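Local coordinates for E3 ubiquitin-protein ligase RNF31 (Mus musculus, PDB 5Y3T) that probably acts as the linear-ubiquitin-forming RBR-type E3 ligase of LUBAC, here represented by the UBA-domain fragment through which it is thought to bind partners such as HOIL-1, at residues Val102-Ser107 with Gly125-Ala130; Leu120-Gly125 with Leu131-Arg136. All blocks are in the same frame, centred on the assembly; numbering follows the deposited sequence.

Contact 1. Residues Val102-Ser107 with Gly125-Ala130; sequences VHELQS and GDVARA
Leu105, near the end of helix 87-107, comes nearest to Val127 in the first turn of helix 127-145, their CA atoms 7.7 Å apart, and both residues direct their CB atoms across the gap. No hydrogen bond joins the two segments; a few mostly apolar side chains hold the helices together, a simple example of helix-helix packing. Leu105 reaches over with both methyls: CD2 meets Val127 CG1 at 4.2 Å, while CD1 lies 4.3 Å from Ala130 CB, one helical turn further on. Val127 holds CG1 anti to its own backbone nitrogen (chi1 173°), and this branch also takes the approach of Glu104, whose OE1 stands 3.9 Å away. The extended Glu104 chain runs at about a right angle to the valine; its carboxylate is engaged chiefly by a salt bridge to a basic side chain of another protein's chain. Just before Val127 in the chain, Asp126 is the N-cap, its OD1 accepting Arg129 N at 3.2 Å from above the carboxylate plane. Helix 116-122 completes the packing, with Leu120 against Leu105 and Ala119 against Ala130, so that the last three helices of the UBA region meet here.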
ATOM      1  N   VAL B 102       3.665  -0.706  13.952  1.00 49.60           N
ATOM      2  CA  VAL B 102       4.327  -0.643  15.244  1.00 52.62           C
ATOM      3  C   VAL B 102       5.784  -1.073  15.136  1.00 51.71           C
ATOM      4  O   VAL B 102       6.665  -0.483  15.773  1.00 58.47           O
ATOM      5  CB  VAL B 102       3.544  -1.468  16.305  1.00 54.65           C
ATOM      6  CG1 VAL B 102       4.406  -1.852  17.525  1.00 46.34           C
ATOM      7  CG2 VAL B 102       2.277  -0.694  16.704  1.00 52.43           C
ATOM      8  N   HIS B 103       6.031  -2.089  14.320  1.00 54.73           N
ATOM      9  CA  HIS B 103       7.393  -2.519  14.018  1.00 53.51           C
ATOM     10  C   HIS B 103       8.170  -1.386  13.332  1.00 52.87           C
ATOM     11  O   HIS B 103       9.296  -1.151  13.692  1.00 65.08           O
ATOM     12  CB  HIS B 103       7.381  -3.790  13.186  1.00 54.84           C
ATOM     13  CG  HIS B 103       8.732  -4.222  12.729  1.00 59.51           C
ATOM     14  ND1 HIS B 103       9.499  -5.124  13.433  1.00 59.52           N
ATOM     15  CD2 HIS B 103       9.453  -3.884  11.630  1.00 57.61           C
ATOM     16  CE1 HIS B 103      10.638  -5.320  12.794  1.00 58.60           C
ATOM     17  NE2 HIS B 103      10.632  -4.585  11.695  1.00 62.57           N
ATOM     18  N   GLU B 104       7.570  -0.654  12.402  1.00 51.77           N
ATOM     19  CA  GLU B 104       8.288   0.479  11.820  1.00 56.12           C
ATOM     20  C   GLU B 104       8.551   1.615  12.824  1.00 60.75           C
ATOM     21  O   GLU B 104       9.679   2.127  12.930  1.00 54.79           O
ATOM     22  CB  GLU B 104       7.579   1.062  10.610  1.00 58.18           C
ATOM     23  CG  GLU B 104       8.600   1.585   9.594  1.00 67.12           C
ATOM     24  CD  GLU B 104       8.032   2.521   8.543  1.00 71.89           C
ATOM     25  OE1 GLU B 104       6.789   2.565   8.351  1.00 71.82           O
ATOM     26  OE2 GLU B 104       8.851   3.222   7.901  1.00 79.10           O
ATOM     27  N   LEU B 105       7.514   2.036  13.543  1.00 55.56           N
ATOM     28  CA  LEU B 105       7.686   3.136  14.467  1.00 53.59           C
ATOM     29  C   LEU B 105       8.746   2.807  15.512  1.00 57.29           C
ATOM     30  O   LEU B 105       9.501   3.686  15.913  1.00 56.17           O
ATOM     31  CB  LEU B 105       6.364   3.548  15.089  1.00 53.55           C
ATOM     32  CG  LEU B 105       5.471   4.276  14.072  1.00 52.80           C
ATOM     33  CD1 LEU B 105       4.092   4.490  14.651  1.00 54.60           C
ATOM     34  CD2 LEU B 105       6.047   5.617  13.636  1.00 55.35           C
ATOM     35  N   GLN B 106       8.817   1.541  15.904  1.00 58.96           N
ATOM     36  CA  GLN B 106       9.840   1.034  16.814  1.00 64.08           C
ATOM     37  C   GLN B 106      11.256   1.200  16.287  1.00 62.39           C
ATOM     38  O   GLN B 106      12.146   1.623  17.002  1.00 71.21           O
ATOM     39  CB  GLN B 106       9.595  -0.449  17.048  1.00 66.96           C
ATOM     40  CG  GLN B 106      10.668  -1.160  17.862  1.00 73.76           C
ATOM     41  CD  GLN B 106      10.068  -1.793  19.080  1.00 77.73           C
ATOM     42  OE1 GLN B 106       9.738  -2.984  19.078  1.00 75.12           O
ATOM     43  NE2 GLN B 106       9.840  -0.975  20.112  1.00 80.70           N
ATOM     44  N   SER B 107      11.454   0.847  15.038  1.00 60.14           N
ATOM     45  CA  SER B 107      12.760   0.957  14.413  1.00 67.24           C
ATOM     46  C   SER B 107      13.148   2.432  14.197  1.00 68.71           C
ATOM     47  O   SER B 107      14.317   2.767  14.145  1.00 74.45           O
ATOM     48  CB  SER B 107      12.794   0.151  13.094  1.00 68.82           C
ATOM     49  OG  SER B 107      12.216   0.880  12.013  1.00 72.49           O
ATOM     50  N   GLY B 125      -4.532   4.941  11.969  1.00 53.05           N
ATOM     51  CA  GLY B 125      -3.511   4.041  11.419  1.00 50.76           C
ATOM     52  C   GLY B 125      -2.510   4.739  10.510  1.00 51.38           C
ATOM     53  O   GLY B 125      -1.733   4.088   9.850  1.00 50.12           O
ATOM     54  N   ASP B 126      -2.512   6.063  10.475  1.00 55.58           N
ATOM     55  CA  ASP B 126      -1.663   6.813   9.551  1.00 54.58           C
ATOM     56  C   ASP B 126      -0.264   6.966  10.157  1.00 55.20           C
ATOM     57  O   ASP B 126      -0.038   7.810  11.044  1.00 54.84           O
ATOM     58  CB  ASP B 126      -2.312   8.181   9.313  1.00 61.20           C
ATOM     59  CG  ASP B 126      -1.725   8.931   8.140  1.00 61.05           C
ATOM     60  OD1 ASP B 126      -0.504   8.887   7.907  1.00 58.59           O
ATOM     61  OD2 ASP B 126      -2.512   9.622   7.468  1.00 69.60           O
ATOM     62  N   VAL B 127       0.677   6.162   9.661  1.00 58.16           N
ATOM     63  CA  VAL B 127       2.048   6.158  10.160  1.00 57.44           C
ATOM     64  C   VAL B 127       2.695   7.538  10.053  1.00 54.24           C
ATOM     65  O   VAL B 127       3.369   7.978  10.986  1.00 49.51           O
ATOM     66  CB  VAL B 127       2.946   5.151   9.395  1.00 59.89           C
ATOM     67  CG1 VAL B 127       4.417   5.277   9.818  1.00 66.98           C
ATOM     68  CG2 VAL B 127       2.484   3.767   9.663  1.00 53.68           C
ATOM     69  N   ALA B 128       2.494   8.197   8.912  1.00 52.39           N
ATOM     70  CA  ALA B 128       3.105   9.494   8.651  1.00 49.65           C
ATOM     71  C   ALA B 128       2.668  10.479   9.724  1.00 53.00           C
ATOM     72  O   ALA B 128       3.510  11.088  10.382  1.00 56.55           O
ATOM     73  CB  ALA B 128       2.720   9.997   7.288  1.00 48.37           C
ATOM     74  N   ARG B 129       1.362  10.568   9.963  1.00 59.43           N
ATOM     75  CA  ARG B 129       0.819  11.480  10.996  1.00 58.41           C
ATOM     76  C   ARG B 129       1.141  11.090  12.411  1.00 57.81           C
ATOM     77  O   ARG B 129       1.331  11.978  13.236  1.00 65.75           O
ATOM     78  CB  ARG B 129      -0.672  11.672  10.856  1.00 64.77           C
ATOM     79  CG  ARG B 129      -0.972  12.616   9.721  1.00 74.70           C
ATOM     80  CD  ARG B 129      -2.443  12.744   9.460  1.00 90.69           C
ATOM     81  NE  ARG B 129      -2.658  13.479   8.222  1.00105.57           N
ATOM     82  CZ  ARG B 129      -3.848  13.793   7.725  1.00109.42           C
ATOM     83  NH1 ARG B 129      -4.966  13.440   8.364  1.00108.35           N
ATOM     84  NH2 ARG B 129      -3.915  14.472   6.578  1.00116.60           N
ATOM     85  N   ALA B 130       1.223   9.800  12.714  1.00 54.23           N
ATOM     86  CA  ALA B 130       1.698   9.391  14.062  1.00 53.99           C
ATOM     87  C   ALA B 130       3.163   9.824  14.325  1.00 50.58           C
ATOM     88  O   ALA B 130       3.475  10.389  15.364  1.00 55.93           O
ATOM     89  CB  ALA B 130       1.533   7.894  14.255  1.00 56.86           C
TER

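Contact 2. Residues Leu120-Gly125 with Leu131-Arg136; sequences LFQHGG and LTELQR
A small polar contact at the surface joins the C-terminal end of helix 116-122 to the second turn of helix 127-145, where His123 and Glu133 face each other across the turn between the helices. The imidazole presents its edge: CE1 lies 3.3 Å from Glu133 OE1, near the ring plane, and 3.5 Å from Glu133 CD. Ring and carboxylate planes stand 77° apart, so the two flat groups do not stack. Because the ring carbon CE1 is the near atom, no hydrogen bond is formed; any attraction between the polarised C-H and the carboxylate is probably modest. His123 ND1 is used instead by Ala119 O in the preceding helical turn, which helps to fix the rotation of the ring. With CG beside its backbone nitrogen (chi1 -70°), the histidine extends toward the later helix, and the extended Glu133 chain comes to meet it. Gln122 adds only its CG, 4.4 Å from the same OE1. The chain then turns through Gly124, whose positive phi marks it as the C' residue of a Schellman motif. Gly125 N bonds to Leu120 O at 2.9 Å, and a weaker bond runs from Gly124 N to Phe121 O. A Schellman end with glycine at C' is a common way to finish a helix; here it ends helix 116-122 just before helix 127-145, consistent with the compact helical bundle of a UBA domain.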
ATOM      1  N   LEU B 120      -1.085   5.750  16.810  1.00 54.44           N
ATOM      2  CA  LEU B 120      -1.646   5.046  15.679  1.00 51.71           C
ATOM      3  C   LEU B 120      -3.171   5.035  15.752  1.00 47.09           C
ATOM      4  O   LEU B 120      -3.838   5.314  14.762  1.00 46.18           O
ATOM      5  CB  LEU B 120      -1.058   3.621  15.541  1.00 51.65           C
ATOM      6  CG  LEU B 120       0.324   3.611  14.890  1.00 51.52           C
ATOM      7  CD1 LEU B 120       0.966   2.251  14.969  1.00 47.12           C
ATOM      8  CD2 LEU B 120       0.282   4.107  13.444  1.00 53.68           C
ATOM      9  N   PHE B 121      -3.715   4.723  16.915  1.00 50.47           N
ATOM     10  CA  PHE B 121      -5.178   4.812  17.136  1.00 56.30           C
ATOM     11  C   PHE B 121      -5.682   6.231  16.892  1.00 57.64           C
ATOM     12  O   PHE B 121      -6.658   6.445  16.130  1.00 61.67           O
ATOM     13  CB  PHE B 121      -5.576   4.331  18.561  1.00 61.74           C
ATOM     14  CG  PHE B 121      -7.037   4.495  18.872  1.00 66.06           C
ATOM     15  CD1 PHE B 121      -7.980   3.642  18.323  1.00 69.93           C
ATOM     16  CD2 PHE B 121      -7.482   5.543  19.677  1.00 70.94           C
ATOM     17  CE1 PHE B 121      -9.339   3.816  18.589  1.00 72.45           C
ATOM     18  CE2 PHE B 121      -8.837   5.727  19.932  1.00 68.96           C
ATOM     19  CZ  PHE B 121      -9.763   4.860  19.402  1.00 67.24           C
ATOM     20  N   GLN B 122      -5.015   7.199  17.521  1.00 55.12           N
ATOM     21  CA  GLN B 122      -5.387   8.623  17.397  1.00 60.23           C
ATOM     22  C   GLN B 122      -5.489   9.094  15.947  1.00 54.67           C
ATOM     23  O   GLN B 122      -6.363   9.899  15.636  1.00 47.61           O
ATOM     24  CB  GLN B 122      -4.426   9.530  18.212  1.00 68.02           C
ATOM     25  CG  GLN B 122      -5.026  10.813  18.775  1.00 79.58           C
ATOM     26  CD  GLN B 122      -6.202  10.547  19.732  1.00 83.57           C
ATOM     27  OE1 GLN B 122      -6.114   9.714  20.641  1.00 75.69           O
ATOM     28  NE2 GLN B 122      -7.311  11.238  19.508  1.00 76.62           N
ATOM     29  N   HIS B 123      -4.645   8.571  15.050  1.00 56.32           N
ATOM     30  CA  HIS B 123      -4.611   9.045  13.644  1.00 57.55           C
ATOM     31  C   HIS B 123      -5.122   8.102  12.566  1.00 55.15           C
ATOM     32  O   HIS B 123      -4.693   8.190  11.410  1.00 52.40           O
ATOM     33  CB  HIS B 123      -3.184   9.440  13.336  1.00 61.37           C
ATOM     34  CG  HIS B 123      -2.789  10.666  14.048  1.00 64.79           C
ATOM     35  ND1 HIS B 123      -2.220  10.632  15.296  1.00 69.94           N
ATOM     36  CD2 HIS B 123      -2.998  11.967  13.750  1.00 66.06           C
ATOM     37  CE1 HIS B 123      -2.038  11.867  15.717  1.00 71.23           C
ATOM     38  NE2 HIS B 123      -2.516  12.694  14.807  1.00 69.85           N
ATOM     39  N   GLY B 124      -6.029   7.199  12.939  1.00 58.20           N
ATOM     40  CA  GLY B 124      -6.610   6.213  12.012  1.00 53.29           C
ATOM     41  C   GLY B 124      -5.639   5.262  11.318  1.00 48.10           C
ATOM     42  O   GLY B 124      -5.899   4.815  10.217  1.00 54.63           O
ATOM     43  N   GLY B 125      -4.532   4.941  11.969  1.00 53.05           N
ATOM     44  CA  GLY B 125      -3.511   4.041  11.419  1.00 50.76           C
ATOM     45  C   GLY B 125      -2.510   4.739  10.510  1.00 51.38           C
ATOM     46  O   GLY B 125      -1.733   4.088   9.850  1.00 50.12           O
ATOM     47  N   LEU B 131       4.052   9.587  13.366  1.00 50.61           N
ATOM     48  CA  LEU B 131       5.473   9.989  13.475  1.00 51.36           C
ATOM     49  C   LEU B 131       5.679  11.491  13.747  1.00 47.65           C
ATOM     50  O   LEU B 131       6.484  11.874  14.609  1.00 50.16           O
ATOM     51  CB  LEU B 131       6.178   9.639  12.173  1.00 54.21           C
ATOM     52  CG  LEU B 131       7.686   9.708  12.154  1.00 52.55           C
ATOM     53  CD1 LEU B 131       8.301   8.770  13.176  1.00 54.96           C
ATOM     54  CD2 LEU B 131       8.115   9.353  10.744  1.00 59.16           C
ATOM     55  N   THR B 132       4.940  12.315  12.994  1.00 48.44           N
ATOM     56  CA  THR B 132       4.838  13.758  13.215  1.00 51.93           C
ATOM     57  C   THR B 132       4.545  14.008  14.690  1.00 57.95           C
ATOM     58  O   THR B 132       5.394  14.585  15.368  1.00 58.39           O
ATOM     59  CB  THR B 132       3.767  14.429  12.316  1.00 52.98           C
ATOM     60  OG1 THR B 132       4.074  14.207  10.940  1.00 60.66           O
ATOM     61  CG2 THR B 132       3.726  15.946  12.515  1.00 57.09           C
ATOM     62  N   GLU B 133       3.413  13.493  15.194  1.00 60.04           N
ATOM     63  CA  GLU B 133       2.945  13.793  16.571  1.00 62.87           C
ATOM     64  C   GLU B 133       3.942  13.350  17.664  1.00 51.87           C
ATOM     65  O   GLU B 133       4.230  14.083  18.577  1.00 56.50           O
ATOM     66  CB  GLU B 133       1.530  13.196  16.835  1.00 73.15           C
ATOM     67  CG  GLU B 133       0.676  14.002  17.845  1.00 90.67           C
ATOM     68  CD  GLU B 133      -0.452  13.192  18.502  1.00104.30           C
ATOM     69  OE1 GLU B 133      -1.634  13.628  18.450  1.00106.97           O
ATOM     70  OE2 GLU B 133      -0.175  12.106  19.073  1.00109.94           O
ATOM     71  N   LEU B 134       4.495  12.160  17.518  1.00 55.98           N
ATOM     72  CA  LEU B 134       5.498  11.595  18.431  1.00 54.97           C
ATOM     73  C   LEU B 134       6.818  12.356  18.535  1.00 50.75           C
ATOM     74  O   LEU B 134       7.548  12.204  19.518  1.00 55.31           O
ATOM     75  CB  LEU B 134       5.825  10.154  17.989  1.00 60.19           C
ATOM     76  CG  LEU B 134       4.776   9.084  18.326  1.00 63.01           C
ATOM     77  CD1 LEU B 134       4.893   7.856  17.435  1.00 65.69           C
ATOM     78  CD2 LEU B 134       4.882   8.671  19.785  1.00 64.45           C
ATOM     79  N   GLN B 135       7.157  13.124  17.513  1.00 50.84           N
ATOM     80  CA  GLN B 135       8.405  13.895  17.514  1.00 55.63           C
ATOM     81  C   GLN B 135       8.214  15.372  17.816  1.00 53.62           C
ATOM     82  O   GLN B 135       9.200  16.120  17.886  1.00 57.42           O
ATOM     83  CB  GLN B 135       9.101  13.755  16.181  1.00 56.60           C
ATOM     84  CG  GLN B 135       9.655  12.364  15.947  1.00 58.74           C
ATOM     85  CD  GLN B 135      10.288  12.239  14.580  1.00 56.42           C
ATOM     86  OE1 GLN B 135      11.426  11.808  14.443  1.00 71.25           O
ATOM     87  NE2 GLN B 135       9.577  12.667  13.577  1.00 52.20           N
ATOM     88  N   ARG B 136       6.973  15.797  18.000  1.00 50.90           N
ATOM     89  CA  ARG B 136       6.722  17.145  18.451  1.00 54.25           C
ATOM     90  C   ARG B 136       7.585  17.517  19.642  1.00 48.98           C
ATOM     91  O   ARG B 136       8.294  18.530  19.587  1.00 50.85           O
ATOM     92  CB  ARG B 136       5.251  17.372  18.763  1.00 55.99           C
ATOM     93  CG  ARG B 136       4.436  17.632  17.509  1.00 61.36           C
ATOM     94  CD  ARG B 136       3.230  18.563  17.711  1.00 59.68           C
ATOM     95  NE  ARG B 136       2.884  19.066  16.397  1.00 59.47           N
ATOM     96  CZ  ARG B 136       2.228  18.377  15.470  1.00 68.96           C
ATOM     97  NH1 ARG B 136       1.740  17.137  15.716  1.00 81.09           N
ATOM     98  NH2 ARG B 136       2.049  18.930  14.276  1.00 65.84           N
TER

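In the fold
Contacts 1 and 2 lie on the same side of the chain's centre, with their own centres 7 Å apart, and their segments alternate along the sequence: 102-107, 120-125, 125-130, 131-136. Gly125 belongs to both. Helix 127-145 is common to the two, meeting helix 87-107 through its first turn and the end of helix 116-122 through its second turn. Between them apolar side chains form a continuous patch, in which Leu120 CD1 touches Val102 CG2 at 3.7 Å and Leu105 CD1 at 3.9 Å, and Leu105 CD2 touches Leu131 CD1 at 3.9 Å. A mainly apolar contact and a polar surface one thus involve the same helix, which also carries residues that bind chains of other proteins.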